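Local coordinates for occlusion-derived virus envelope protein E66 (Autographa californica nucleopolyhedrovirus, PDB 3VSN) that cleaves non-sulfated chondroitin as a viral envelope lyase and is essential for oral infectivity, perhaps by digesting the chondroitin sulfate barrier of the host midgut's peritrophic matrix, at residues Ala567-Val570 with Asn575-Val578; Tyr590-Val595 with Thr611-Val616. All coordinates share one frame; numbering follows the deposited sequence.

Interaction 1 of 2, residues Ala567-Val570 with Asn575-Val578; sequences AFRV and NIYV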
loop_
_atom_site.group_PDB
_atom_site.type_symbol
_atom_site.label_atom_id
_atom_site.label_comp_id
_atom_site.label_asym_id
_atom_site.label_seq_id
_atom_site.Cartn_x
_atom_site.Cartn_y
_atom_site.Cartn_z
ATOM N N ALA A 567 -9.038 -24.443 -16.775
ATOM C CA ALA A 567 -8.803 -23.392 -17.760
ATOM C C ALA A 567 -8.632 -24.003 -19.142
ATOM O O ALA A 567 -8.155 -25.129 -19.277
ATOM C CB ALA A 567 -7.592 -22.548 -17.388
ATOM N N PHE A 568 -9.028 -23.254 -20.165
ATOM C CA PHE A 568 -9.079 -23.776 -21.525
ATOM C C PHE A 568 -8.576 -22.745 -22.511
ATOM O O PHE A 568 -8.826 -21.546 -22.352
ATOM C CB PHE A 568 -10.513 -24.155 -21.910
ATOM C CG PHE A 568 -11.190 -25.085 -20.938
ATOM C CD1 PHE A 568 -11.019 -26.461 -21.037
ATOM C CD2 PHE A 568 -12.013 -24.583 -19.932
ATOM C CE1 PHE A 568 -11.646 -27.321 -20.146
ATOM C CE2 PHE A 568 -12.647 -25.438 -19.041
ATOM C CZ PHE A 568 -12.465 -26.809 -19.149
ATOM N N ARG A 569 -7.854 -23.221 -23.520
ATOM C CA ARG A 569 -7.525 -22.413 -24.682
ATOM C C ARG A 569 -8.626 -22.696 -25.707
ATOM O O ARG A 569 -8.691 -23.792 -26.271
ATOM C CB ARG A 569 -6.146 -22.796 -25.222
ATOM C CG ARG A 569 -5.706 -22.008 -26.446
ATOM C CD ARG A 569 -4.589 -22.724 -27.185
ATOM N NE ARG A 569 -4.395 -22.191 -28.535
ATOM C CZ ARG A 569 -5.011 -22.642 -29.626
ATOM N NH1 ARG A 569 -5.876 -23.646 -29.549
ATOM N NH2 ARG A 569 -4.761 -22.081 -30.804
ATOM N N VAL A 570 -9.504 -21.718 -25.922
ATOM C CA VAL A 570 -10.696 -21.934 -26.752
ATOM C C VAL A 570 -10.465 -21.529 -28.209
ATOM O O VAL A 570 -10.594 -20.356 -28.567
ATOM C CB VAL A 570 -11.951 -21.232 -26.168
ATOM C CG1 VAL A 570 -13.188 -21.536 -27.010
ATOM C CG2 VAL A 570 -12.183 -21.663 -24.726
ATOM N N ASN A 575 -7.137 -16.795 -26.428
ATOM C CA ASN A 575 -8.520 -16.902 -25.977
ATOM C C ASN A 575 -8.606 -17.881 -24.803
ATOM O O ASN A 575 -8.819 -19.081 -25.000
ATOM C CB ASN A 575 -9.424 -17.324 -27.148
ATOM C CG ASN A 575 -10.896 -17.026 -26.902
ATOM O OD1 ASN A 575 -11.256 -16.005 -26.309
ATOM N ND2 ASN A 575 -11.757 -17.910 -27.384
ATOM N N ILE A 576 -8.415 -17.359 -23.587
ATOM C CA ILE A 576 -8.312 -18.190 -22.379
ATOM C C ILE A 576 -9.562 -18.124 -21.504
ATOM O O ILE A 576 -9.869 -17.085 -20.915
ATOM C CB ILE A 576 -7.077 -17.813 -21.517
ATOM C CG1 ILE A 576 -5.792 -17.771 -22.366
ATOM C CG2 ILE A 576 -6.935 -18.756 -20.322
ATOM C CD1 ILE A 576 -5.451 -19.063 -23.080
ATOM N N TYR A 577 -10.251 -19.257 -21.406
ATOM C CA TYR A 577 -11.470 -19.383 -20.611
ATOM C C TYR A 577 -11.169 -20.090 -19.290
ATOM O O TYR A 577 -10.634 -21.204 -19.286
ATOM C CB TYR A 577 -12.535 -20.136 -21.440
ATOM C CG TYR A 577 -13.739 -20.701 -20.696
ATOM C CD1 TYR A 577 -14.346 -20.007 -19.643
ATOM C CD2 TYR A 577 -14.294 -21.921 -21.082
ATOM C CE1 TYR A 577 -15.450 -20.528 -18.979
ATOM C CE2 TYR A 577 -15.402 -22.444 -20.429
ATOM C CZ TYR A 577 -15.973 -21.748 -19.379
ATOM O OH TYR A 577 -17.071 -22.268 -18.733
ATOM N N VAL A 578 -11.499 -19.434 -18.177
ATOM C CA VAL A 578 -11.347 -20.030 -16.853
ATOM C C VAL A 578 -12.722 -20.268 -16.235
ATOM O O VAL A 578 -13.516 -19.340 -16.083
ATOM C CB VAL A 578 -10.486 -19.159 -15.903
ATOM C CG1 VAL A 578 -10.301 -19.850 -14.555
ATOM C CG2 VAL A 578 -9.132 -18.860 -16.527
#
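Phe-568 and Tyr-577 form the hydrogen-bonded pair at the middle of this antiparallel ladder, each backbone N-H given to the other's carbonyl. Phe-568 N lies 2.7 Å from Tyr-577 O, while the return bond, from Tyr-577 N to Phe-568 O, is 2.9 Å long and straighter. A third bond, Val-570 N to Asn-575 O, continues the ladder beyond the strand 567-569, and there a side chain takes over: Asn-575 ND2 reaches Val-570 O at 3.0 Å. That last bond is nearly linear (172° at the hydrogen), uses a lone pair of the carbonyl and lies almost in the amide plane of Asn-575. With CG anti to the backbone N (chi1 -161°), the amide swings toward Val-570, whose CB rests 3.5 Å from ND2.

On the face carrying Phe-568 and Tyr-577 the two rings run side by side in the same direction, touching through their CD2 atoms at 3.7 Å; planes inclined by 32° make the pair oblique. Val-570 adds its CG2 beside CB of Tyr-577, at 3.6 Å. On the other face CB of Ala-567 meets CG2 of Val-578 at 4.1 Å. Ala-567, Ile-576 and Val-578 are buried there, with Phe-454 and Leu-456 of strand 452-461 packed on them, while Arg-569, at the loop end of the same face, is partly exposed and its NH2 makes a salt bridge with Asp-573. The rings of Phe-568 and Tyr-577 are more exposed than that buried trio.

Further out, Asn-575 ND2 has a second partner in Ser-623 OG. Because ND2 serves both Val-570 O and Ser-623 OG, the amide is gripped twice, which should restrict its rotation and links the loop end of the hairpin to the end of helix 614-623.

Interaction 2 of 2, residues Tyr590-Val595 with Thr611-Val616; sequences YPWVMV and TIPFSV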
loop_
_atom_site.group_PDB
_atom_site.type_symbol
_atom_site.label_atom_id
_atom_site.label_comp_id
_atom_site.label_asym_id
_atom_site.label_seq_id
_atom_site.Cartn_x
_atom_site.Cartn_y
_atom_site.Cartn_z
ATOM N N TYR A 590 -7.054 -11.023 -25.101
ATOM C CA TYR A 590 -6.392 -9.744 -25.318
ATOM C C TYR A 590 -6.868 -9.048 -26.600
ATOM O O TYR A 590 -6.824 -9.653 -27.673
ATOM C CB TYR A 590 -4.867 -9.898 -25.322
ATOM C CG TYR A 590 -4.223 -8.553 -25.184
ATOM C CD1 TYR A 590 -3.929 -7.785 -26.306
ATOM C CD2 TYR A 590 -3.988 -8.009 -23.927
ATOM C CE1 TYR A 590 -3.381 -6.521 -26.182
ATOM C CE2 TYR A 590 -3.440 -6.750 -23.790
ATOM C CZ TYR A 590 -3.138 -6.014 -24.919
ATOM O OH TYR A 590 -2.597 -4.765 -24.782
ATOM N N PRO A 591 -7.283 -7.766 -26.506
ATOM C CA PRO A 591 -7.173 -6.833 -25.374
ATOM C C PRO A 591 -8.293 -6.883 -24.326
ATOM O O PRO A 591 -8.239 -6.143 -23.335
ATOM C CB PRO A 591 -7.181 -5.467 -26.069
ATOM C CG PRO A 591 -8.065 -5.677 -27.250
ATOM C CD PRO A 591 -7.825 -7.094 -27.707
ATOM N N TRP A 592 -9.288 -7.739 -24.543
ATOM C CA TRP A 592 -10.460 -7.797 -23.671
ATOM C C TRP A 592 -10.304 -8.742 -22.515
ATOM O O TRP A 592 -9.660 -9.784 -22.630
ATOM C CB TRP A 592 -11.702 -8.144 -24.487
ATOM C CG TRP A 592 -12.075 -7.023 -25.420
ATOM C CD1 TRP A 592 -11.775 -6.903 -26.776
ATOM C CD2 TRP A 592 -12.797 -5.795 -25.078
ATOM N NE1 TRP A 592 -12.260 -5.724 -27.282
ATOM C CE2 TRP A 592 -12.888 -5.013 -26.316
ATOM C CE3 TRP A 592 -13.371 -5.290 -23.916
ATOM C CZ2 TRP A 592 -13.526 -3.779 -26.360
ATOM C CZ3 TRP A 592 -14.008 -4.045 -23.972
ATOM C CH2 TRP A 592 -14.086 -3.310 -25.167
ATOM N N VAL A 593 -10.885 -8.364 -21.382
ATOM C CA VAL A 593 -11.011 -9.260 -20.236
ATOM C C VAL A 593 -12.461 -9.204 -19.753
ATOM O O VAL A 593 -13.107 -8.152 -19.837
ATOM C CB VAL A 593 -9.999 -8.920 -19.105
ATOM C CG1 VAL A 593 -10.341 -7.602 -18.415
ATOM C CG2 VAL A 593 -9.920 -10.050 -18.082
ATOM N N MET A 594 -12.968 -10.335 -19.269
ATOM C CA MET A 594 -14.361 -10.445 -18.844
ATOM C C MET A 594 -14.483 -11.364 -17.640
ATOM O O MET A 594 -13.782 -12.377 -17.556
ATOM C CB MET A 594 -15.226 -10.998 -19.987
ATOM C CG MET A 594 -16.712 -11.102 -19.659
ATOM S SD MET A 594 -17.578 -12.384 -20.598
ATOM C CE MET A 594 -17.151 -13.820 -19.623
ATOM N N VAL A 595 -15.372 -11.007 -16.716
ATOM C CA VAL A 595 -15.728 -11.875 -15.597
ATOM C C VAL A 595 -17.245 -11.957 -15.503
ATOM O O VAL A 595 -17.930 -10.939 -15.609
ATOM C CB VAL A 595 -15.142 -11.373 -14.256
ATOM C CG1 VAL A 595 -15.598 -12.256 -13.098
ATOM C CG2 VAL A 595 -13.621 -11.351 -14.318
ATOM N N THR A 611 -15.984 2.302 -25.817
ATOM C CA THR A 611 -17.046 1.580 -26.515
ATOM C C THR A 611 -16.680 0.100 -26.638
ATOM O O THR A 611 -15.497 -0.244 -26.709
ATOM C CB THR A 611 -17.332 2.165 -27.915
ATOM O OG1 THR A 611 -16.145 2.106 -28.713
ATOM C CG2 THR A 611 -17.818 3.614 -27.819
ATOM N N ILE A 612 -17.695 -0.763 -26.629
ATOM C CA ILE A 612 -17.527 -2.212 -26.804
ATOM C C ILE A 612 -18.486 -2.702 -27.895
ATOM O O ILE A 612 -19.688 -2.439 -27.820
ATOM C CB ILE A 612 -17.751 -2.990 -25.477
ATOM C CG1 ILE A 612 -17.466 -4.490 -25.656
ATOM C CG2 ILE A 612 -19.159 -2.766 -24.921
ATOM C CD1 ILE A 612 -17.445 -5.272 -24.355
ATOM N N PRO A 613 -17.959 -3.397 -28.923
ATOM C CA PRO A 613 -18.828 -3.888 -29.997
ATOM C C PRO A 613 -19.727 -5.041 -29.552
ATOM O O PRO A 613 -19.332 -5.834 -28.686
ATOM C CB PRO A 613 -17.833 -4.383 -31.059
ATOM C CG PRO A 613 -16.527 -3.745 -30.713
ATOM C CD PRO A 613 -16.540 -3.658 -29.216
ATOM N N PHE A 614 -20.920 -5.127 -30.147
ATOM C CA PHE A 614 -21.828 -6.251 -29.907
ATOM C C PHE A 614 -21.107 -7.576 -30.146
ATOM O O PHE A 614 -21.314 -8.541 -29.406
ATOM C CB PHE A 614 -23.061 -6.205 -30.826
ATOM C CG PHE A 614 -24.023 -5.082 -30.533
ATOM C CD1 PHE A 614 -24.584 -4.922 -29.268
ATOM C CD2 PHE A 614 -24.413 -4.213 -31.547
ATOM C CE1 PHE A 614 -25.483 -3.889 -29.017
ATOM C CE2 PHE A 614 -25.311 -3.180 -31.300
ATOM C CZ PHE A 614 -25.845 -3.018 -30.033
ATOM N N SER A 615 -20.264 -7.612 -31.180
ATOM C CA SER A 615 -19.585 -8.848 -31.591
ATOM C C SER A 615 -18.554 -9.345 -30.574
ATOM O O SER A 615 -18.332 -10.555 -30.453
ATOM C CB SER A 615 -18.945 -8.690 -32.977
ATOM O OG SER A 615 -17.942 -7.687 -32.979
ATOM N N VAL A 616 -17.933 -8.416 -29.847
ATOM C CA VAL A 616 -16.981 -8.776 -28.792
ATOM C C VAL A 616 -17.723 -9.466 -27.647
ATOM O O VAL A 616 -17.269 -10.488 -27.124
ATOM C CB VAL A 616 -16.179 -7.549 -28.293
ATOM C CG1 VAL A 616 -15.424 -7.866 -27.005
ATOM C CG2 VAL A 616 -15.209 -7.082 -29.370
#
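Packing of an aromatic side chain against a strand-helix junction, without any hydrogen bond between the segments, joins Trp-592 at the start of strand 592-597 to the residues where strand 611-613 runs into helix 614-623. The short strand segments 592-595 and 611-613 are 11.2 Å apart at closest approach, with axes at 83°, too far to pair as neighbouring strands. The contact therefore runs through side chains, chiefly the indole of Trp-592 meeting Ile-612 and Val-616.

Val-616, in the first turn of the helix, sends CG1 onto the five-membered ring of Trp-592. This methyl carbon stands 3.6 Å from the ring centroid and only 2° off the normal, a CH-pi contact centred over the pyrrole. CG1 takes its place by lying anti to the backbone N of Val-616. Ile-612 makes the second CH-pi contact, its CG1 being 4.0 Å from the centroid of the six-membered ring and 29° off the normal. The approach is therefore displaced toward the rim, where Trp-592 CH2 lies 3.6 Å from Ile-612 CG1. Ile-612 CD1 extends the contact to Trp-592 CZ3, at 3.7 Å. Near the plane of the indole, at its edge, Thr-611 O comes within 3.7 Å of Trp-592 CH2, and Pro-613 adds a looser touch through CD.

Ser-605 and Phe-603 of strand 600-605 place the contact beside the next strand of the sheet: the first touches Trp-592, the second Ile-612. Pro-613 occupies the N-cap position of helix 614-623. Aliphatic carbons laid over an indole face are a classic CH-pi arrangement, used here to join a helix and a three-stranded sheet to the larger antiparallel sheet of this lyase's beta-rich part.

Interactions 1 and 2 follow one another along the chain and lie with their centres 15 Å apart; their nearest atoms, about 6 Å from each other, do not touch. Both reach the same seven-stranded antiparallel sheet. Interaction 1 is the hairpin of strands 566-569 and 575-579 at one border of that sheet, and strand 584-589 separates it from strand 592-597, which carries Trp-592 of interaction 2. Helix 614-623 gives a second connection, since Val-616 near its start serves interaction 2 and Ser-623 at its end bonds Asn-575 of interaction 1. The helix thus bridges two sites on one sheet, both away from the catalytic residues.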